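PDB 2QTF: GTP-binding protein from Sulfolobus solfataricus P2, which hydrolyses GTP, for which it is specific, and associates with the 50S ribosomal subunit, with a possible role in protein synthesis or ribosome biogenesis. Local coordinates for residues 21-26 with 90-95; 59-64 with 82-87; 13-18 with 186-191; 232-237 with 246-251; 96-101 with 252-257. One frame throughout, in Å; residues are numbered along the deposited sequence.

Interaction 1: 21-26 with 90-95; sequences EGANYK and LLEIFA. With CD (cadmium ion), chain B.
Ala23 and Glu92 meet where the turn after helix 13-22 passes beside helix 86-97, and Glu92 is the side chain to follow outward. Its CB leaves the helix toward the turn. CG lies opposite the backbone N (chi1 -175°), which brings it against the methyl of Ala23, with Glu92 CG and Ala23 CB 3.9 Å apart, and near the edge of the Tyr25 ring. The chain then bends at chi2 (81°), and the carboxylate turns onto a cadmium ion. Both oxygens bind it: Glu92 OE1 sits 2.4 Å and Glu92 OE2 2.2 Å from the metal. Glu92 OE2 also accepts a hydrogen bond from a water 2.6 Å away, which donates to Ala23 O as well, so the carboxylate is tied to the turn through solvent. A second water, bound to the same cadmium, is hydrogen-bonded to Tyr25 OH, which is also hydrogen-bonded to Lys2 NZ.

On the neighbouring side of the helix, Ile93 makes the apolar half of the contact. Ile93 CG1 rests 3.7 Å from Ala23 CB and 4.0 Å from the carbonyl carbon of Gly22. Beyond it, Ile93 packs on Leu19 of helix 13-22. The turn itself is a Schellman motif: Asn24, with positive phi, is the C-prime residue, Asn24 N bonds to Glu21 O, and Tyr25 N returns to Val20 O as the chain leaves the helix for strand 25-31.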
# COMPACT_ATOMS: atom_id res chain seq x y z
N GLU A 21 2.99 0.44 -8.21
CA GLU A 21 2.36 -0.85 -8.57
C GLU A 21 1.18 -1.13 -7.56
O GLU A 21 0.15 -1.66 -7.95
CB GLU A 21 3.40 -1.98 -8.63
CG GLU A 21 4.49 -1.66 -9.68
CD GLU A 21 5.60 -2.74 -9.73
OE1 GLU A 21 5.79 -3.49 -8.74
OE2 GLU A 21 6.27 -2.85 -10.76
N GLY A 22 1.26 -0.64 -6.32
CA GLY A 22 0.09 -0.87 -5.36
C GLY A 22 -1.14 -0.02 -5.73
O GLY A 22 -2.26 -0.19 -5.21
N ALA A 23 -0.92 0.98 -6.57
CA ALA A 23 -1.98 1.75 -7.14
C ALA A 23 -2.40 1.22 -8.53
O ALA A 23 -3.06 1.96 -9.23
CB ALA A 23 -1.55 3.31 -7.22
N ASN A 24 -2.00 0.00 -8.86
CA ASN A 24 -2.41 -0.69 -10.10
C ASN A 24 -1.84 -0.01 -11.40
O ASN A 24 -2.51 0.00 -12.45
CB ASN A 24 -3.96 -0.79 -10.15
CG ASN A 24 -4.56 -1.92 -9.09
OD1 ASN A 24 -3.79 -2.63 -8.40
ND2 ASN A 24 -5.94 -2.03 -8.97
N TYR A 25 -0.65 0.60 -11.31
CA TYR A 25 0.02 1.15 -12.54
C TYR A 25 1.24 0.30 -12.83
O TYR A 25 1.89 -0.18 -11.91
CB TYR A 25 0.50 2.60 -12.35
CG TYR A 25 -0.62 3.58 -12.25
CD1 TYR A 25 -1.17 4.19 -13.38
CD2 TYR A 25 -1.14 3.92 -11.02
CE1 TYR A 25 -2.25 5.13 -13.24
CE2 TYR A 25 -2.24 4.79 -10.91
CZ TYR A 25 -2.75 5.38 -11.95
OH TYR A 25 -3.80 6.23 -11.66
N LYS A 26 1.56 0.12 -14.13
CA LYS A 26 2.84 -0.38 -14.58
C LYS A 26 3.83 0.80 -14.82
O LYS A 26 3.48 1.74 -15.52
CB LYS A 26 2.61 -1.15 -15.91
CG LYS A 26 3.95 -1.78 -16.44
CD LYS A 26 3.77 -2.67 -17.74
CE LYS A 26 5.08 -3.57 -18.01
NZ LYS A 26 4.82 -4.79 -18.95
N LEU A 90 -0.69 8.10 -2.97
CA LEU A 90 -1.00 7.23 -1.79
C LEU A 90 -2.50 7.21 -1.58
O LEU A 90 -3.03 6.17 -1.16
CB LEU A 90 -0.35 7.79 -0.47
CG LEU A 90 1.18 7.77 -0.53
CD1 LEU A 90 1.93 8.53 0.63
CD2 LEU A 90 1.71 6.40 -0.67
N LEU A 91 -3.21 8.34 -1.84
CA LEU A 91 -4.68 8.31 -1.71
C LEU A 91 -5.30 7.30 -2.73
O LEU A 91 -6.29 6.60 -2.43
CB LEU A 91 -5.35 9.73 -1.86
CG LEU A 91 -5.05 10.61 -0.60
CD1 LEU A 91 -5.38 12.05 -1.00
CD2 LEU A 91 -5.92 10.01 0.57
N GLU A 92 -4.73 7.25 -3.95
CA GLU A 92 -5.14 6.17 -4.93
C GLU A 92 -4.96 4.73 -4.39
O GLU A 92 -5.89 3.92 -4.50
CB GLU A 92 -4.40 6.38 -6.30
CG GLU A 92 -4.89 5.34 -7.35
CD GLU A 92 -6.24 5.86 -7.96
OE1 GLU A 92 -6.55 7.08 -7.68
OE2 GLU A 92 -6.93 5.12 -8.76
N ILE A 93 -3.79 4.43 -3.77
CA ILE A 93 -3.52 3.12 -3.12
C ILE A 93 -4.62 2.84 -2.09
O ILE A 93 -5.23 1.78 -2.05
CB ILE A 93 -2.12 3.13 -2.43
CG1 ILE A 93 -1.05 3.28 -3.52
CG2 ILE A 93 -1.96 1.88 -1.51
CD1 ILE A 93 0.34 3.52 -2.95
N PHE A 94 -4.93 3.85 -1.32
CA PHE A 94 -5.95 3.67 -0.23
C PHE A 94 -7.31 3.36 -0.84
O PHE A 94 -7.99 2.43 -0.40
CB PHE A 94 -6.01 4.86 0.73
CG PHE A 94 -4.67 5.27 1.40
CD1 PHE A 94 -3.60 4.41 1.49
CD2 PHE A 94 -4.62 6.51 2.07
CE1 PHE A 94 -2.39 4.83 2.05
CE2 PHE A 94 -3.39 6.97 2.72
CZ PHE A 94 -2.29 6.12 2.70
N ALA A 95 -7.68 4.15 -1.86
CA ALA A 95 -8.98 4.00 -2.53
C ALA A 95 -9.10 2.56 -3.09
O ALA A 95 -10.18 2.00 -3.12
CB ALA A 95 -9.07 5.06 -3.66
CD CD B . -8.34 6.76 -9.29
O HOH W 1 -5.71 3.33 -10.28
O HOH W 2 -6.56 7.07 -11.18
O HOH W 3 -7.94 9.20 -9.13

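Interaction 2: 59-64 with 82-87; sequences TLIIFE and EVLDKI
Leu60 and Val83 sit side by side in the parallel pair formed by strands 59-62 and 82-84, the two strands of a beta-alpha-beta unit whose crossover is helix 68-78. The axes of the two short strands differ in direction by 15°. Backbone hydrogen bonds make the ladder: Leu60 N to Glu82 O, Leu84 N to Leu60 O and Ile62 N to Leu84 O, each 2.9 Å. Past the strands, Lys86 N donates to Glu64 O from above the carbonyl plane.

Apolar pairs form on both faces. Leu60 CD2 meets Val83 CG2 at 4.1 Å on the face packed by Ile74 of helix 68-78; on the other, Ile61 CG1 lies against Leu84 CD1, where Tyr25 also packs. Among polar side chains, Asp85 N-caps helix 86-97 through OD1 to Leu88 N, while its OD2 takes Leu66 N and Tyr114 OH.

A CH-pi contact ends the row. Extended Lys86 passes over one face of Phe63, with Lys86 CD 4.2 Å from the ring centroid, and carries NZ on to Gly239 O.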
# COMPACT_ATOMS: atom_id res chain seq x y z
N THR A 59 -0.50 8.05 -17.51
CA THR A 59 -0.45 8.83 -16.27
C THR A 59 0.95 9.31 -15.94
O THR A 59 1.93 8.56 -16.06
CB THR A 59 -0.99 7.95 -15.04
OG1 THR A 59 -2.32 7.49 -15.35
CG2 THR A 59 -0.93 8.70 -13.66
N LEU A 60 1.03 10.56 -15.49
CA LEU A 60 2.31 11.10 -14.98
C LEU A 60 2.32 11.00 -13.45
O LEU A 60 1.39 11.42 -12.82
CB LEU A 60 2.43 12.56 -15.38
CG LEU A 60 3.60 13.36 -14.83
CD1 LEU A 60 4.93 12.66 -15.13
CD2 LEU A 60 3.52 14.85 -15.40
N ILE A 61 3.36 10.40 -12.87
CA ILE A 61 3.44 10.33 -11.43
C ILE A 61 4.73 10.99 -10.96
O ILE A 61 5.80 10.62 -11.42
CB ILE A 61 3.35 8.83 -10.90
CG1 ILE A 61 2.00 8.22 -11.39
CG2 ILE A 61 3.43 8.79 -9.33
CD1 ILE A 61 1.93 6.69 -11.13
N ILE A 62 4.61 11.96 -10.06
CA ILE A 62 5.77 12.67 -9.53
C ILE A 62 5.88 12.35 -8.05
O ILE A 62 4.98 12.62 -7.27
CB ILE A 62 5.67 14.17 -9.85
CG1 ILE A 62 5.74 14.39 -11.43
CG2 ILE A 62 6.81 14.90 -9.14
CD1 ILE A 62 5.19 15.75 -11.83
N PHE A 63 6.96 11.69 -7.66
CA PHE A 63 7.07 11.33 -6.28
C PHE A 63 7.60 12.47 -5.44
O PHE A 63 8.70 12.37 -4.95
CB PHE A 63 7.89 10.03 -6.13
CG PHE A 63 7.58 9.29 -4.84
CD1 PHE A 63 6.35 8.64 -4.64
CD2 PHE A 63 8.52 9.29 -3.79
CE1 PHE A 63 6.11 7.97 -3.40
CE2 PHE A 63 8.30 8.61 -2.58
CZ PHE A 63 7.11 7.95 -2.38
N GLU A 64 6.80 13.52 -5.23
CA GLU A 64 7.13 14.70 -4.45
C GLU A 64 5.78 15.30 -4.14
O GLU A 64 4.79 14.91 -4.75
CB GLU A 64 7.87 15.74 -5.34
CG GLU A 64 9.27 16.14 -4.87
CD GLU A 64 9.37 16.58 -3.40
OE1 GLU A 64 10.52 16.58 -2.89
OE2 GLU A 64 8.33 16.92 -2.75
N GLU A 82 -3.85 12.00 -16.44
CA GLU A 82 -3.87 12.22 -15.02
C GLU A 82 -2.46 12.53 -14.57
O GLU A 82 -1.48 11.93 -15.09
CB GLU A 82 -4.31 10.89 -14.39
CG GLU A 82 -4.42 10.85 -12.77
CD GLU A 82 -5.79 10.23 -12.21
OE1 GLU A 82 -6.41 10.68 -11.11
OE2 GLU A 82 -6.27 9.33 -12.92
N VAL A 83 -2.32 13.43 -13.61
CA VAL A 83 -1.02 13.54 -12.90
C VAL A 83 -1.30 13.24 -11.39
O VAL A 83 -2.29 13.76 -10.83
CB VAL A 83 -0.30 14.95 -13.14
CG1 VAL A 83 -1.22 16.17 -12.76
CG2 VAL A 83 0.88 15.08 -12.23
N LEU A 84 -0.44 12.43 -10.78
CA LEU A 84 -0.55 12.13 -9.34
C LEU A 84 0.75 12.65 -8.79
O LEU A 84 1.79 12.27 -9.30
CB LEU A 84 -0.58 10.61 -9.13
CG LEU A 84 -1.83 9.93 -9.76
CD1 LEU A 84 -1.70 8.32 -9.57
CD2 LEU A 84 -3.12 10.54 -9.14
N ASP A 85 0.69 13.41 -7.69
CA ASP A 85 1.91 13.62 -6.92
C ASP A 85 1.94 12.57 -5.77
O ASP A 85 1.15 11.59 -5.76
CB ASP A 85 2.04 15.09 -6.44
CG ASP A 85 1.12 15.44 -5.27
OD1 ASP A 85 0.16 14.64 -5.00
OD2 ASP A 85 1.32 16.53 -4.67
N LYS A 86 2.82 12.76 -4.78
CA LYS A 86 2.98 11.68 -3.80
C LYS A 86 1.73 11.51 -2.92
O LYS A 86 1.37 10.37 -2.59
CB LYS A 86 4.12 12.02 -2.81
CG LYS A 86 4.26 10.92 -1.73
CD LYS A 86 5.53 11.29 -0.87
CE LYS A 86 5.62 10.36 0.34
NZ LYS A 86 6.39 11.00 1.56
N ILE A 87 1.09 12.61 -2.61
CA ILE A 87 -0.18 12.59 -1.85
C ILE A 87 -1.29 11.90 -2.63
O ILE A 87 -1.93 11.05 -2.10
CB ILE A 87 -0.57 14.00 -1.32
CG1 ILE A 87 0.52 14.42 -0.31
CG2 ILE A 87 -2.01 14.05 -0.81
CD1 ILE A 87 0.13 15.29 0.68

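Interaction 3: 13-18 with 186-191; sequences EEEAIA and GYTNSG. With SO4 (sulfate ion), chain F; ACT (acetate ion), chain H.
Thr188 and Asn189 are the corner residues of a type II beta turn from Tyr187 to Ser190, which presents them to one side of helix 13-22, with the CA atoms of Asn189 and Ala18 5.8 Å apart. Ala18 CB touches both, 3.9 Å from Thr188 CG2 and 3.7 Å from Asn189 OD1. The Asn189 side chain crosses that of Glu14 at about a right angle, ND2 beside CG. Glu15 bends at chi2 (89°), laying OE2 over Thr188 CB; Glu15 OE2 also forms a salt bridge with Arg238. Two waters complete the seam: one joins Glu15 OE2 to Thr188 OG1, the other accepts from Asn189 ND2 and donates to Glu15 OE1.

Behind this surface the loop is a P-loop, inferred to bind GTP. Asn189 N donates to sulfate O4 at 2.8 Å and Gly191 N to sulfate O2 at 2.9 Å, while Lys192 and Thr193 hold the ion too. The sulfate probably marks a phosphate position, which implies that direct van der Waals touches and two water bridges join the N-terminal region to the nucleotide site.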
# COMPACT_ATOMS: atom_id res chain seq x y z
N GLU A 13 13.44 5.64 -5.20
CA GLU A 13 12.98 4.95 -6.39
C GLU A 13 12.34 3.56 -6.16
O GLU A 13 11.30 3.19 -6.73
CB GLU A 13 14.11 4.81 -7.41
CG GLU A 13 13.70 4.08 -8.62
CD GLU A 13 14.82 4.00 -9.70
OE1 GLU A 13 15.42 5.09 -9.93
OE2 GLU A 13 15.04 2.87 -10.29
N GLU A 14 13.04 2.73 -5.39
CA GLU A 14 12.57 1.33 -5.17
C GLU A 14 11.24 1.36 -4.41
O GLU A 14 10.32 0.61 -4.76
CB GLU A 14 13.55 0.62 -4.26
CG GLU A 14 13.43 -0.87 -4.09
CD GLU A 14 14.78 -1.42 -3.43
OE1 GLU A 14 15.10 -1.01 -2.27
OE2 GLU A 14 15.54 -2.14 -4.13
N GLU A 15 11.16 2.18 -3.38
CA GLU A 15 9.91 2.34 -2.60
C GLU A 15 8.76 2.88 -3.50
O GLU A 15 7.64 2.35 -3.50
CB GLU A 15 10.12 3.31 -1.43
CG GLU A 15 8.96 3.25 -0.41
CD GLU A 15 9.19 2.17 0.68
OE1 GLU A 15 10.20 1.40 0.65
OE2 GLU A 15 8.33 2.09 1.56
N ALA A 16 9.04 3.97 -4.25
CA ALA A 16 8.04 4.51 -5.19
C ALA A 16 7.53 3.54 -6.26
O ALA A 16 6.37 3.50 -6.63
CB ALA A 16 8.57 5.81 -5.85
N ILE A 17 8.41 2.76 -6.83
CA ILE A 17 7.97 1.71 -7.73
C ILE A 17 6.91 0.76 -7.13
O ILE A 17 5.85 0.47 -7.76
CB ILE A 17 9.18 0.87 -8.26
CG1 ILE A 17 9.99 1.70 -9.28
CG2 ILE A 17 8.64 -0.41 -9.01
CD1 ILE A 17 11.42 1.10 -9.47
N ALA A 18 7.21 0.31 -5.95
CA ALA A 18 6.31 -0.64 -5.24
C ALA A 18 5.03 0.10 -4.83
O ALA A 18 3.97 -0.45 -4.95
CB ALA A 18 7.09 -1.23 -3.97
N GLY A 186 1.78 -6.02 6.02
CA GLY A 186 3.23 -5.87 6.02
C GLY A 186 3.66 -4.57 5.35
O GLY A 186 2.89 -3.98 4.58
N TYR A 187 4.95 -4.22 5.50
CA TYR A 187 5.42 -3.02 4.84
C TYR A 187 5.44 -3.10 3.33
O TYR A 187 5.63 -4.16 2.74
CB TYR A 187 6.85 -2.73 5.28
CG TYR A 187 6.78 -1.86 6.50
CD1 TYR A 187 6.77 -2.44 7.79
CD2 TYR A 187 6.63 -0.46 6.35
CE1 TYR A 187 6.67 -1.62 8.98
CE2 TYR A 187 6.44 0.37 7.51
CZ TYR A 187 6.55 -0.21 8.76
OH TYR A 187 6.43 0.60 9.81
N THR A 188 5.37 -1.93 2.70
CA THR A 188 5.64 -1.80 1.32
C THR A 188 6.95 -2.51 0.94
O THR A 188 7.96 -2.45 1.65
CB THR A 188 5.81 -0.26 1.01
OG1 THR A 188 4.61 0.35 1.42
CG2 THR A 188 6.04 0.01 -0.43
N ASN A 189 6.90 -3.18 -0.19
CA ASN A 189 8.05 -3.85 -0.76
C ASN A 189 8.51 -5.07 0.07
O ASN A 189 9.66 -5.52 -0.01
CB ASN A 189 9.19 -2.84 -0.91
CG ASN A 189 10.01 -3.12 -2.05
OD1 ASN A 189 9.57 -3.77 -3.00
ND2 ASN A 189 11.26 -2.69 -1.98
N SER A 190 7.60 -5.63 0.85
CA SER A 190 7.98 -6.88 1.60
C SER A 190 7.61 -8.12 0.72
O SER A 190 7.98 -9.27 1.02
CB SER A 190 7.25 -6.87 2.92
OG SER A 190 5.83 -6.86 2.66
N GLY A 191 6.91 -7.88 -0.37
CA GLY A 191 6.43 -9.00 -1.26
C GLY A 191 4.98 -9.39 -1.04
O GLY A 191 4.53 -10.49 -1.47
S SO4 F . 4.54 -5.18 -1.66
O1 SO4 F . 3.34 -5.64 -2.34
O2 SO4 F . 5.72 -5.90 -2.09
O3 SO4 F . 4.64 -5.56 -0.26
O4 SO4 F . 4.75 -3.73 -1.87
C ACT H . 1.30 -1.14 -0.13
O ACT H . 0.08 -1.60 0.06
OXT ACT H . 2.26 -1.42 0.69
CH3 ACT H . 1.54 -0.21 -1.32
O HOH W 4 5.98 2.91 2.06
O HOH W 5 11.67 -0.50 -0.29

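Interaction 4: 232-237 with 246-251; sequences DTVGFI and DAFFVT. With CD (cadmium ion), chain C; ACT (acetate ion), chain H.
Phe248 brings the edge of its ring to the backbone of Gly235, with Phe248 CE1 3.2 Å from Gly235 O, near the ring plane. Ile237 slides past the same ring in the opposite direction, Ile237 CG1 lying 3.7 Å from Phe248 CE1. One helical turn on, Thr251 CG2 meets Val234 CG1 at 3.9 Å, the two side chains crossing at about a right angle. A water fastens this end, accepting from Val234 N and donating to Thr251 O.

Further out, Thr251 OG1 is bonded back to Ala247 O at 2.8 Å, which fixes the rotation that turns the methyl toward Val234. Ile93, Phe94 and His97 of helix 86-97 back Val234 as well.

Elsewhere on the loop, Asp232 binds a cadmium ion through both oxygens, and Gly235 N donates to an acetate, probably from the crystallisation liquor. Residues 232-235 are predicted to bind GTP, as the DxxG motif does in related GTPases. Gly235 O is buried with no polar partner in the model, against the edge of Phe248, whereas Gly235 N faces the pocket, consistent with its predicted part in binding GTP.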
# COMPACT_ATOMS: atom_id res chain seq x y z
N ASP A 232 -6.32 -8.60 0.27
CA ASP A 232 -5.17 -7.67 0.06
C ASP A 232 -5.45 -6.44 0.89
O ASP A 232 -6.16 -5.54 0.48
CB ASP A 232 -5.10 -7.28 -1.43
CG ASP A 232 -3.94 -6.33 -1.74
OD1 ASP A 232 -3.25 -5.94 -0.76
OD2 ASP A 232 -3.73 -5.81 -2.87
N THR A 233 -4.90 -6.40 2.09
CA THR A 233 -5.00 -5.26 2.98
C THR A 233 -3.92 -4.24 2.52
O THR A 233 -2.84 -4.62 1.97
CB THR A 233 -4.76 -5.71 4.44
OG1 THR A 233 -5.83 -6.62 4.81
CG2 THR A 233 -4.76 -4.54 5.44
N VAL A 234 -4.22 -2.95 2.79
CA VAL A 234 -3.20 -1.92 2.49
C VAL A 234 -1.89 -2.23 3.27
O VAL A 234 -1.91 -2.76 4.41
CB VAL A 234 -3.78 -0.48 2.74
CG1 VAL A 234 -3.94 -0.21 4.31
CG2 VAL A 234 -2.96 0.60 1.98
N GLY A 235 -0.74 -1.92 2.69
CA GLY A 235 0.51 -2.11 3.42
C GLY A 235 0.72 -1.07 4.51
O GLY A 235 -0.02 -0.05 4.52
N PHE A 236 1.68 -1.31 5.43
CA PHE A 236 2.23 -0.29 6.33
C PHE A 236 3.12 0.57 5.39
O PHE A 236 3.93 0.05 4.62
CB PHE A 236 3.12 -0.96 7.38
CG PHE A 236 2.44 -2.04 8.16
CD1 PHE A 236 1.15 -1.88 8.59
CD2 PHE A 236 3.13 -3.21 8.47
CE1 PHE A 236 0.48 -2.90 9.44
CE2 PHE A 236 2.48 -4.26 9.19
CZ PHE A 236 1.16 -4.07 9.69
N ILE A 237 2.89 1.88 5.43
CA ILE A 237 3.52 2.78 4.46
C ILE A 237 4.54 3.60 5.30
O ILE A 237 4.23 4.00 6.42
CB ILE A 237 2.47 3.82 3.85
CG1 ILE A 237 1.22 3.19 3.10
CG2 ILE A 237 3.18 4.80 2.91
CD1 ILE A 237 1.53 2.51 1.88
N ASP A 246 -5.10 10.16 8.57
CA ASP A 246 -6.34 9.51 8.95
C ASP A 246 -6.93 8.58 7.87
O ASP A 246 -7.50 7.54 8.22
CB ASP A 246 -7.51 10.45 9.20
CG ASP A 246 -7.36 11.27 10.53
OD1 ASP A 246 -6.55 10.94 11.40
OD2 ASP A 246 -8.09 12.24 10.60
N ALA A 247 -6.89 9.01 6.61
CA ALA A 247 -7.33 8.09 5.58
C ALA A 247 -6.53 6.78 5.65
O ALA A 247 -7.10 5.70 5.39
CB ALA A 247 -7.19 8.73 4.21
N PHE A 248 -5.21 6.87 5.92
CA PHE A 248 -4.36 5.65 5.96
C PHE A 248 -4.82 4.74 7.07
O PHE A 248 -5.14 3.54 6.87
CB PHE A 248 -2.84 6.02 6.19
CG PHE A 248 -2.02 4.83 6.49
CD1 PHE A 248 -1.85 3.79 5.54
CD2 PHE A 248 -1.42 4.70 7.79
CE1 PHE A 248 -1.12 2.60 5.86
CE2 PHE A 248 -0.69 3.54 8.12
CZ PHE A 248 -0.50 2.51 7.12
N PHE A 249 -4.84 5.28 8.29
CA PHE A 249 -5.25 4.44 9.43
C PHE A 249 -6.63 3.85 9.33
O PHE A 249 -6.88 2.68 9.69
CB PHE A 249 -5.02 5.18 10.77
CG PHE A 249 -3.63 5.12 11.18
CD1 PHE A 249 -3.07 3.89 11.53
CD2 PHE A 249 -2.81 6.26 11.12
CE1 PHE A 249 -1.72 3.76 11.86
CE2 PHE A 249 -1.45 6.16 11.46
CZ PHE A 249 -0.89 4.90 11.84
N VAL A 250 -7.55 4.60 8.87
CA VAL A 250 -8.90 4.05 8.75
C VAL A 250 -8.98 2.93 7.71
O VAL A 250 -9.64 1.90 7.87
CB VAL A 250 -9.92 5.19 8.39
CG1 VAL A 250 -11.29 4.63 8.30
CG2 VAL A 250 -9.98 6.25 9.53
N THR A 251 -8.33 3.13 6.58
CA THR A 251 -8.22 2.04 5.58
C THR A 251 -7.48 0.80 6.18
O THR A 251 -7.90 -0.33 5.94
CB THR A 251 -7.40 2.56 4.31
OG1 THR A 251 -8.09 3.67 3.79
CG2 THR A 251 -7.26 1.45 3.17
CD CD C . -2.06 -4.40 -2.17
C ACT H . 1.30 -1.14 -0.13
O ACT H . 0.08 -1.60 0.06
OXT ACT H . 2.26 -1.42 0.69
CH3 ACT H . 1.54 -0.21 -1.32
O HOH W 6 -1.17 -3.89 0.02
O HOH W 7 -6.95 -2.14 3.86
O HOH W 8 -0.43 -2.55 -2.51
O HOH W 9 -0.47 -6.04 -2.17
O HOH W 10 -1.92 -4.14 -4.56

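Interaction 5: 96-101 with 252-257; sequences LHAGSK and LSEAKY. With CD (cadmium ion), chain C.
Glu254 reaches with its carboxylate over the backbone of Gly99 and Ser100 and takes three hydrogen bonds there. Gly99 N donates to Glu254 OE1 at 2.8 Å, nearly straight (171°), on the syn lone pair. OE2 is gripped twice: Ser100 N and Ser100 OG, at 2.8 and 2.7 Å, both come to Glu254 OE2 from the same face of the carboxylate, well above its plane. The side chain is extended beyond CG, long enough to span the gap from its 3-10 turn to the loop, while Ser100 has OG between its backbone N and carbonyl carbon (chi1 75°), close to its own amide, so one oxygen can receive both.

Around this knot, Ala98 sets its CA 3.7 Å from Glu254 OE2, and Tyr257 approaches with its hydroxyl, Tyr257 OH lying 3.5 Å from Ser100 CB near the ring plane. One face of the Tyr257 ring is covered by Glu254 CA. With three donors around it, the carboxylate is probably kept ionised.

Just before the loop, His97 turns the other way and binds a cadmium ion through NE2 at 2.2 Å; Asp232 and four waters complete that site, and His97 ND1 is held by Ile93 O. Ser100 OG also N-caps helix 101-121 through Ala103 N, so the contact lies where helix 86-97 ends, helix 101-121 begins and the 3-10 turn 254-257 follows helix 245-253.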
# COMPACT_ATOMS: atom_id res chain seq x y z
N LEU A 96 -8.02 2.01 -3.63
CA LEU A 96 -8.05 0.66 -4.23
C LEU A 96 -8.08 -0.41 -3.15
O LEU A 96 -8.53 -1.54 -3.42
CB LEU A 96 -6.80 0.50 -5.18
CG LEU A 96 -6.86 1.47 -6.39
CD1 LEU A 96 -5.44 1.23 -7.23
CD2 LEU A 96 -8.09 1.22 -7.36
N HIS A 97 -7.68 -0.08 -1.90
CA HIS A 97 -7.68 -1.16 -0.91
C HIS A 97 -8.82 -1.01 0.09
O HIS A 97 -9.04 -1.91 0.90
CB HIS A 97 -6.37 -1.19 -0.13
CG HIS A 97 -5.20 -1.65 -0.96
ND1 HIS A 97 -4.58 -0.86 -1.92
CD2 HIS A 97 -4.58 -2.84 -1.00
CE1 HIS A 97 -3.59 -1.55 -2.47
NE2 HIS A 97 -3.54 -2.73 -1.89
N ALA A 98 -9.54 0.11 0.09
CA ALA A 98 -10.55 0.36 1.12
C ALA A 98 -11.87 -0.29 0.68
O ALA A 98 -12.31 -0.11 -0.42
CB ALA A 98 -10.74 1.90 1.27
N GLY A 99 -12.51 -1.02 1.55
CA GLY A 99 -13.85 -1.53 1.24
C GLY A 99 -14.91 -0.97 2.21
O GLY A 99 -16.11 -1.17 1.96
N SER A 100 -14.50 -0.24 3.23
CA SER A 100 -15.46 0.29 4.19
C SER A 100 -15.96 1.68 3.81
O SER A 100 -15.24 2.49 3.13
CB SER A 100 -14.90 0.34 5.58
OG SER A 100 -13.94 1.41 5.83
N LYS A 101 -17.15 2.04 4.31
CA LYS A 101 -17.70 3.37 4.00
C LYS A 101 -16.91 4.48 4.66
O LYS A 101 -16.68 5.52 4.06
CB LYS A 101 -19.19 3.47 4.42
CG LYS A 101 -19.81 4.85 4.10
CD LYS A 101 -21.37 4.93 4.35
CE LYS A 101 -21.85 6.43 4.18
NZ LYS A 101 -21.28 7.03 2.87
N LEU A 252 -6.35 1.02 6.83
CA LEU A 252 -5.60 -0.08 7.37
C LEU A 252 -6.40 -0.79 8.46
O LEU A 252 -6.35 -2.06 8.59
CB LEU A 252 -4.22 0.46 7.95
CG LEU A 252 -3.33 -0.62 8.65
CD1 LEU A 252 -2.85 -1.77 7.65
CD2 LEU A 252 -2.13 0.07 9.40
N SER A 253 -7.15 -0.02 9.28
CA SER A 253 -7.99 -0.65 10.35
C SER A 253 -9.01 -1.66 9.88
O SER A 253 -9.55 -2.46 10.70
CB SER A 253 -8.71 0.48 11.17
OG SER A 253 -7.67 1.17 11.87
N GLU A 254 -9.34 -1.66 8.58
CA GLU A 254 -10.16 -2.73 8.02
C GLU A 254 -9.48 -4.12 8.19
O GLU A 254 -10.13 -5.17 7.97
CB GLU A 254 -10.46 -2.56 6.57
CG GLU A 254 -11.27 -1.22 6.24
CD GLU A 254 -11.52 -0.99 4.78
OE1 GLU A 254 -11.32 -1.92 3.93
OE2 GLU A 254 -12.03 0.14 4.45
N ALA A 255 -8.22 -4.16 8.54
CA ALA A 255 -7.57 -5.47 8.68
C ALA A 255 -8.24 -6.23 9.84
O ALA A 255 -8.17 -7.42 9.92
CB ALA A 255 -6.14 -5.30 9.00
N LYS A 256 -8.86 -5.51 10.77
CA LYS A 256 -9.49 -6.24 11.86
C LYS A 256 -10.77 -6.99 11.43
O LYS A 256 -11.35 -7.78 12.19
CB LYS A 256 -9.63 -5.30 13.08
CG LYS A 256 -10.66 -4.27 12.91
CD LYS A 256 -10.64 -3.38 14.19
CE LYS A 256 -9.88 -2.11 13.99
NZ LYS A 256 -10.52 -0.98 14.78
N TYR A 257 -11.19 -6.88 10.18
CA TYR A 257 -12.34 -7.65 9.71
C TYR A 257 -12.00 -9.13 9.35
O TYR A 257 -12.90 -9.97 9.15
CB TYR A 257 -12.90 -7.08 8.38
CG TYR A 257 -13.47 -5.66 8.43
CD1 TYR A 257 -13.81 -5.07 9.63
CD2 TYR A 257 -13.63 -4.93 7.24
CE1 TYR A 257 -14.33 -3.75 9.65
CE2 TYR A 257 -14.15 -3.63 7.23
CZ TYR A 257 -14.50 -3.04 8.43
OH TYR A 257 -15.04 -1.75 8.43
CD CD C . -2.06 -4.40 -2.17
O HOH W 6 -1.17 -3.89 0.02
O HOH W 8 -0.43 -2.55 -2.51
O HOH W 9 -0.47 -6.04 -2.17
O HOH W 10 -1.92 -4.14 -4.56

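How the interactions relate
Interaction 2 lies in the N-terminal parallel sheet and touches interaction 1 through Tyr25, about 11 Å away between centres; along the chain it is nested inside interaction 1, which is itself nested inside interaction 3. Helix 86-97 serves interactions 1, 2 and 5, and helix 13-22 serves 1 and 3. Interactions 4 and 5, with centres about 7 Å apart, share helix 245-253 and the cadmium bound by Asp232 and His97. Interactions 3 and 4 meet where Gly186 and Thr188 pair with Phe236, and both touch the acetate. Interactions 3 and 5, about 20 Å apart between centres, cross along the chain; both join the N-terminal region to the G domain, near the predicted nucleotide pocket.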